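Local coordinates for natterin-like protein (Lethenteron camtschaticum, PDB 6IUL) that probably binds glycans on target cells through a jacalin-like lectin module and forms membrane pores through an aerolysin-type module, acting as a cytotoxic immune protein, at residues A28-L33 against F67-G72; W81-G86 against T107-K112. All blocks are in the same frame, centred on the assembly; numbering follows the deposited sequence.

Interaction 1 of 2, residues A28-L33 against F67-G72; sequences ATLQKL and FEFESG
An antiparallel edge pairing within a four-stranded sheet of the jacalin-like lectin domain, a beta-prism fold, joins strand 30-37 to strand 65-68, an outermost strand of that sheet within the chain. Leu33 and Phe67 form the hydrogen-bonded pair: Leu33 N gives its proton to Phe67 O at 3.0 Å, and Phe67 N returns one to Leu33 O at 2.9 Å. Lys32 and Glu68 follow as the non-hydrogen-bonded pair, and the ladder ends where Phe69 N reaches Gln31 O at 2.9 Å in a nearly straight bond. Gln31 and Lys32 both lie opposite Trp48 of strand 42-49, a classic beta bulge. Leu33 and Phe67 share the buried face, where apolar side chains suit the packing against Phe94 and Phe102. Phe69 turns its ring inward as well: one face is covered by Phe67 CE1, 3.7 Å above the ring centre, while Gln31 O sits at the edge and Leu30 CD2 comes within 3.7 Å of Phe69 CE1. On the other face of the sheet, long polar chains fit the partly exposed surface. Lys32 makes a cation-pi contact with Trp48. The extended chain of Gln31, its CG anti to the backbone N (chi1 -179°), carries the amide alongside the Glu68 carboxylate, and Gln31 NE2 donates to the anti lone pair of Glu68 OE1 at 3.0 Å, a bent bond (135°) tilted 28° out of the Gln31 amide plane.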
loop_
_atom_site.group_PDB
_atom_site.type_symbol
_atom_site.label_atom_id
_atom_site.label_comp_id
_atom_site.label_asym_id
_atom_site.label_seq_id
_atom_site.Cartn_x
_atom_site.Cartn_y
_atom_site.Cartn_z
ATOM N N ALA A 28 -10.724 -16.689 16.179
ATOM C CA ALA A 28 -11.129 -17.435 15.000
ATOM C C ALA A 28 -12.639 -17.259 14.832
ATOM O O ALA A 28 -13.363 -17.242 15.814
ATOM C CB ALA A 28 -10.774 -18.906 15.136
ATOM N N THR A 29 -13.091 -17.132 13.592
ATOM C CA THR A 29 -14.445 -16.788 13.315
ATOM C C THR A 29 -15.140 -17.812 12.415
ATOM O O THR A 29 -14.547 -18.705 11.863
ATOM C CB THR A 29 -14.514 -15.399 12.642
ATOM O OG1 THR A 29 -13.760 -15.382 11.439
ATOM C CG2 THR A 29 -13.976 -14.327 13.573
ATOM N N LEU A 30 -16.440 -17.666 12.288
ATOM C CA LEU A 30 -17.255 -18.588 11.530
ATOM C C LEU A 30 -16.900 -18.510 10.058
ATOM O O LEU A 30 -16.982 -17.446 9.481
ATOM C CB LEU A 30 -18.739 -18.252 11.726
ATOM C CG LEU A 30 -19.718 -19.093 10.908
ATOM C CD1 LEU A 30 -19.678 -20.556 11.363
ATOM C CD2 LEU A 30 -21.138 -18.521 10.999
ATOM N N GLN A 31 -16.534 -19.648 9.468
ATOM C CA GLN A 31 -16.202 -19.734 8.058
ATOM C C GLN A 31 -17.285 -20.450 7.263
ATOM O O GLN A 31 -17.613 -20.047 6.137
ATOM C CB GLN A 31 -14.862 -20.450 7.834
ATOM C CG GLN A 31 -14.534 -20.503 6.346
ATOM C CD GLN A 31 -13.103 -20.799 5.980
ATOM O OE1 GLN A 31 -12.214 -20.915 6.829
ATOM N NE2 GLN A 31 -12.898 -21.011 4.679
ATOM N N LYS A 32 -17.837 -21.507 7.848
ATOM C CA LYS A 32 -18.774 -22.329 7.161
ATOM C C LYS A 32 -19.773 -22.975 8.131
ATOM O O LYS A 32 -19.420 -23.375 9.221
ATOM C CB LYS A 32 -18.009 -23.410 6.405
ATOM C CG LYS A 32 -18.829 -24.295 5.471
ATOM C CD LYS A 32 -17.886 -25.323 4.797
ATOM C CE LYS A 32 -18.614 -26.232 3.849
ATOM N NZ LYS A 32 -17.635 -27.037 3.038
ATOM N N LEU A 33 -21.011 -23.141 7.673
ATOM C CA LEU A 33 -22.060 -23.779 8.439
ATOM C C LEU A 33 -22.820 -24.753 7.558
ATOM O O LEU A 33 -23.082 -24.484 6.384
ATOM C CB LEU A 33 -23.035 -22.721 8.879
ATOM C CG LEU A 33 -24.292 -23.134 9.578
ATOM C CD1 LEU A 33 -23.907 -23.787 10.878
ATOM C CD2 LEU A 33 -25.265 -21.974 9.859
ATOM N N PHE A 67 -23.386 -23.298 3.803
ATOM C CA PHE A 67 -23.090 -21.960 3.408
ATOM C C PHE A 67 -21.666 -21.652 3.834
ATOM O O PHE A 67 -21.305 -21.837 5.021
ATOM C CB PHE A 67 -24.034 -20.958 4.097
ATOM C CG PHE A 67 -23.844 -19.527 3.621
ATOM C CD1 PHE A 67 -22.876 -18.716 4.199
ATOM C CD2 PHE A 67 -24.592 -19.024 2.550
ATOM C CE1 PHE A 67 -22.680 -17.406 3.766
ATOM C CE2 PHE A 67 -24.403 -17.720 2.103
ATOM C CZ PHE A 67 -23.456 -16.902 2.716
ATOM N N GLU A 68 -20.864 -21.175 2.897
ATOM C CA GLU A 68 -19.490 -20.765 3.200
ATOM C C GLU A 68 -19.319 -19.282 2.965
ATOM O O GLU A 68 -19.681 -18.779 1.906
ATOM C CB GLU A 68 -18.495 -21.530 2.339
ATOM C CG GLU A 68 -17.063 -21.211 2.766
ATOM C CD GLU A 68 -16.026 -22.206 2.259
ATOM O OE1 GLU A 68 -14.914 -22.276 2.827
ATOM O OE2 GLU A 68 -16.319 -22.885 1.276
ATOM N N PHE A 69 -18.776 -18.596 3.965
ATOM C CA PHE A 69 -18.549 -17.176 3.899
ATOM C C PHE A 69 -17.339 -16.851 3.040
ATOM O O PHE A 69 -16.316 -17.532 3.133
ATOM C CB PHE A 69 -18.330 -16.597 5.315
ATOM C CG PHE A 69 -19.615 -16.476 6.094
ATOM C CD1 PHE A 69 -20.147 -17.548 6.740
ATOM C CD2 PHE A 69 -20.293 -15.289 6.140
ATOM C CE1 PHE A 69 -21.356 -17.449 7.446
ATOM C CE2 PHE A 69 -21.478 -15.182 6.840
ATOM C CZ PHE A 69 -22.014 -16.277 7.492
ATOM N N GLU A 70 -17.467 -15.801 2.239
ATOM C CA GLU A 70 -16.325 -15.227 1.506
ATOM C C GLU A 70 -15.491 -14.391 2.501
ATOM O O GLU A 70 -16.005 -13.901 3.534
ATOM C CB GLU A 70 -16.837 -14.313 0.364
ATOM C CG GLU A 70 -17.736 -15.015 -0.677
ATOM C CD GLU A 70 -18.502 -14.059 -1.610
ATOM O OE1 GLU A 70 -18.103 -12.887 -1.758
ATOM O OE2 GLU A 70 -19.531 -14.446 -2.219
ATOM N N SER A 71 -14.212 -14.231 2.202
ATOM C CA SER A 71 -13.348 -13.283 2.895
ATOM C C SER A 71 -13.985 -11.884 2.971
ATOM O O SER A 71 -14.434 -11.309 1.956
ATOM C CB SER A 71 -11.991 -13.188 2.190
ATOM O OG SER A 71 -11.307 -14.422 2.378
ATOM N N GLY A 72 -14.057 -11.345 4.181
ATOM C CA GLY A 72 -14.639 -10.024 4.355
ATOM C C GLY A 72 -16.159 -9.975 4.424
ATOM O O GLY A 72 -16.733 -8.919 4.643
#

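Interaction 2 of 2, residues W81-G86 against T107-K112; sequences WGNGAG and TDWGLK
Two indoles flank this contact, each used differently. Over one face of Trp81 lies Leu111, whose CD1 sits 4.1 Å from the centroid of the five-membered ring and only 7° off its normal, a CH-pi contact; Leu111 CB adds an approach of 3.8 Å to Trp81 CD1. With chi1 at -64°, Leu111 CG is anti to the carbonyl carbon, which carries both methyls across the indole, and a branched apolar chain suits so broad a surface. Trp109 instead presents an edge: Asn83 O lies in the ring plane, 3.1 Å from Trp109 CE3, while the Ala85 methyl makes an apolar contact, CB to Trp109 CZ3, at 3.9 Å. Trp109 is exposed and poorly ordered, so these distances deserve caution. The Asn83 amide runs beside that ring with its plane turned 41° from it, its OD1 accepting from Thr87 N and its ND2 donating to Trp40 O. No direct hydrogen bond joins the segments; one water bridges them, donating to Gly82 O at 2.7 Å and accepting from Lys112 N at 2.8 Å. The contact sets the end of strand 75-82 and the turn after it against loop 107-112, with Leu111 also resting on Ala91 of strand 89-96 and Phe103 of strand 101-105.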
loop_
_atom_site.group_PDB
_atom_site.type_symbol
_atom_site.label_atom_id
_atom_site.label_comp_id
_atom_site.label_asym_id
_atom_site.label_seq_id
_atom_site.Cartn_x
_atom_site.Cartn_y
_atom_site.Cartn_z
ATOM N N TRP A 81 -36.156 -19.280 14.749
ATOM C CA TRP A 81 -37.525 -19.698 15.063
ATOM C C TRP A 81 -37.498 -20.964 15.899
ATOM O O TRP A 81 -36.648 -21.863 15.715
ATOM C CB TRP A 81 -38.279 -20.046 13.804
ATOM C CG TRP A 81 -38.741 -18.950 12.952
ATOM C CD1 TRP A 81 -39.989 -18.463 12.866
ATOM C CD2 TRP A 81 -37.966 -18.261 11.956
ATOM N NE1 TRP A 81 -40.043 -17.462 11.893
ATOM C CE2 TRP A 81 -38.820 -17.340 11.319
ATOM C CE3 TRP A 81 -36.627 -18.319 11.569
ATOM C CZ2 TRP A 81 -38.394 -16.486 10.336
ATOM C CZ3 TRP A 81 -36.201 -17.494 10.590
ATOM C CH2 TRP A 81 -37.098 -16.573 9.961
ATOM N N GLY A 82 -38.458 -21.031 16.823
ATOM C CA GLY A 82 -38.813 -22.259 17.517
ATOM C C GLY A 82 -39.587 -23.204 16.602
ATOM O O GLY A 82 -40.028 -22.809 15.513
ATOM N N ASN A 83 -39.782 -24.437 17.047
ATOM C CA ASN A 83 -40.467 -25.430 16.187
ATOM C C ASN A 83 -41.980 -25.404 16.291
ATOM O O ASN A 83 -42.668 -26.195 15.639
ATOM C CB ASN A 83 -39.967 -26.854 16.443
ATOM C CG ASN A 83 -40.352 -27.369 17.793
ATOM O OD1 ASN A 83 -40.727 -26.585 18.659
ATOM N ND2 ASN A 83 -40.276 -28.700 17.985
ATOM N N GLY A 84 -42.532 -24.519 17.099
ATOM C CA GLY A 84 -44.010 -24.507 17.154
ATOM C C GLY A 84 -44.634 -25.164 18.384
ATOM O O GLY A 84 -45.566 -24.628 18.938
ATOM N N ALA A 85 -44.119 -26.303 18.826
ATOM C CA ALA A 85 -44.383 -26.740 20.199
ATOM C C ALA A 85 -43.527 -25.949 21.181
ATOM O O ALA A 85 -43.711 -26.047 22.358
ATOM C CB ALA A 85 -44.094 -28.226 20.351
ATOM N N GLY A 86 -42.535 -25.221 20.685
ATOM C CA GLY A 86 -41.560 -24.546 21.537
ATOM C C GLY A 86 -40.572 -25.481 22.219
ATOM O O GLY A 86 -40.028 -25.127 23.254
ATOM N N THR A 107 -39.282 -29.099 7.791
ATOM C CA THR A 107 -39.988 -29.381 6.542
ATOM C C THR A 107 -41.492 -29.510 6.726
ATOM O O THR A 107 -42.221 -29.224 5.816
ATOM C CB THR A 107 -39.489 -30.717 5.909
ATOM O OG1 THR A 107 -39.695 -31.799 6.830
ATOM C CG2 THR A 107 -37.977 -30.597 5.547
ATOM N N ASP A 108 -41.957 -29.940 7.887
ATOM C CA ASP A 108 -43.399 -30.215 8.087
ATOM C C ASP A 108 -44.144 -29.125 8.886
ATOM O O ASP A 108 -44.977 -28.447 8.351
ATOM C CB ASP A 108 -43.594 -31.587 8.737
ATOM C CG ASP A 108 -42.963 -32.719 7.913
ATOM O OD1 ASP A 108 -42.720 -32.509 6.709
ATOM O OD2 ASP A 108 -42.655 -33.794 8.482
ATOM N N TRP A 109 -43.861 -28.962 10.175
ATOM C CA TRP A 109 -44.552 -27.921 10.942
ATOM C C TRP A 109 -44.269 -26.541 10.282
ATOM O O TRP A 109 -43.331 -26.326 9.522
ATOM C CB TRP A 109 -44.197 -28.003 12.430
ATOM C CG TRP A 109 -44.539 -29.363 13.090
ATOM C CD1 TRP A 109 -45.098 -30.442 12.482
ATOM C CD2 TRP A 109 -44.305 -29.765 14.475
ATOM N NE1 TRP A 109 -45.231 -31.485 13.373
ATOM C CE2 TRP A 109 -44.765 -31.104 14.605
ATOM C CE3 TRP A 109 -43.763 -29.124 15.612
ATOM C CZ2 TRP A 109 -44.696 -31.834 15.837
ATOM C CZ3 TRP A 109 -43.698 -29.843 16.845
ATOM C CH2 TRP A 109 -44.161 -31.188 16.936
ATOM N N GLY A 110 -45.116 -25.568 10.530
ATOM C CA GLY A 110 -44.986 -24.254 9.860
ATOM C C GLY A 110 -44.494 -23.183 10.821
ATOM O O GLY A 110 -44.724 -23.223 12.036
ATOM N N LEU A 111 -43.862 -22.168 10.266
ATOM C CA LEU A 111 -43.111 -21.185 11.128
ATOM C C LEU A 111 -44.006 -20.128 11.746
ATOM O O LEU A 111 -44.768 -19.511 11.046
ATOM C CB LEU A 111 -41.982 -20.489 10.346
ATOM C CG LEU A 111 -40.868 -21.442 9.868
ATOM C CD1 LEU A 111 -39.907 -20.635 9.027
ATOM C CD2 LEU A 111 -40.174 -22.156 11.008
ATOM N N LYS A 112 -43.880 -19.889 13.042
ATOM C CA LYS A 112 -44.708 -18.879 13.699
ATOM C C LYS A 112 -44.136 -17.549 14.134
ATOM O O LYS A 112 -44.264 -16.553 13.446
ATOM C CB LYS A 112 -45.423 -19.497 14.907
ATOM C CG LYS A 112 -46.615 -20.352 14.463
ATOM C CD LYS A 112 -47.653 -20.609 15.553
ATOM C CE LYS A 112 -48.968 -21.031 14.909
ATOM N NZ LYS A 112 -50.087 -21.112 15.881
HETATM O O HOH W 1 -42.051 -21.219 14.760
#

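How the interactions relate
From the N terminus, the chain enters interaction 1 along strand 30-37, passes through strands 42-49 and 54-58, and returns on strand 65-68, closing a loop of 33 intervening residues. It then moves into a second antiparallel sheet through strand 75-82, where interaction 2 opens; strands 89-96 and 101-105 follow before residues 107-112 close it. The two loops are thus in series, neither nested nor crossed. The centres of interactions 1 and 2 are about 27 Å apart. The nearest atoms of interactions 1 and 2 are about 12 Å apart, so they do not touch. Interaction 1 ties together neighbouring strands of one sheet, and interaction 2 joins a strand end and its following turn to a loop of the next, both within the jacalin-like lectin region.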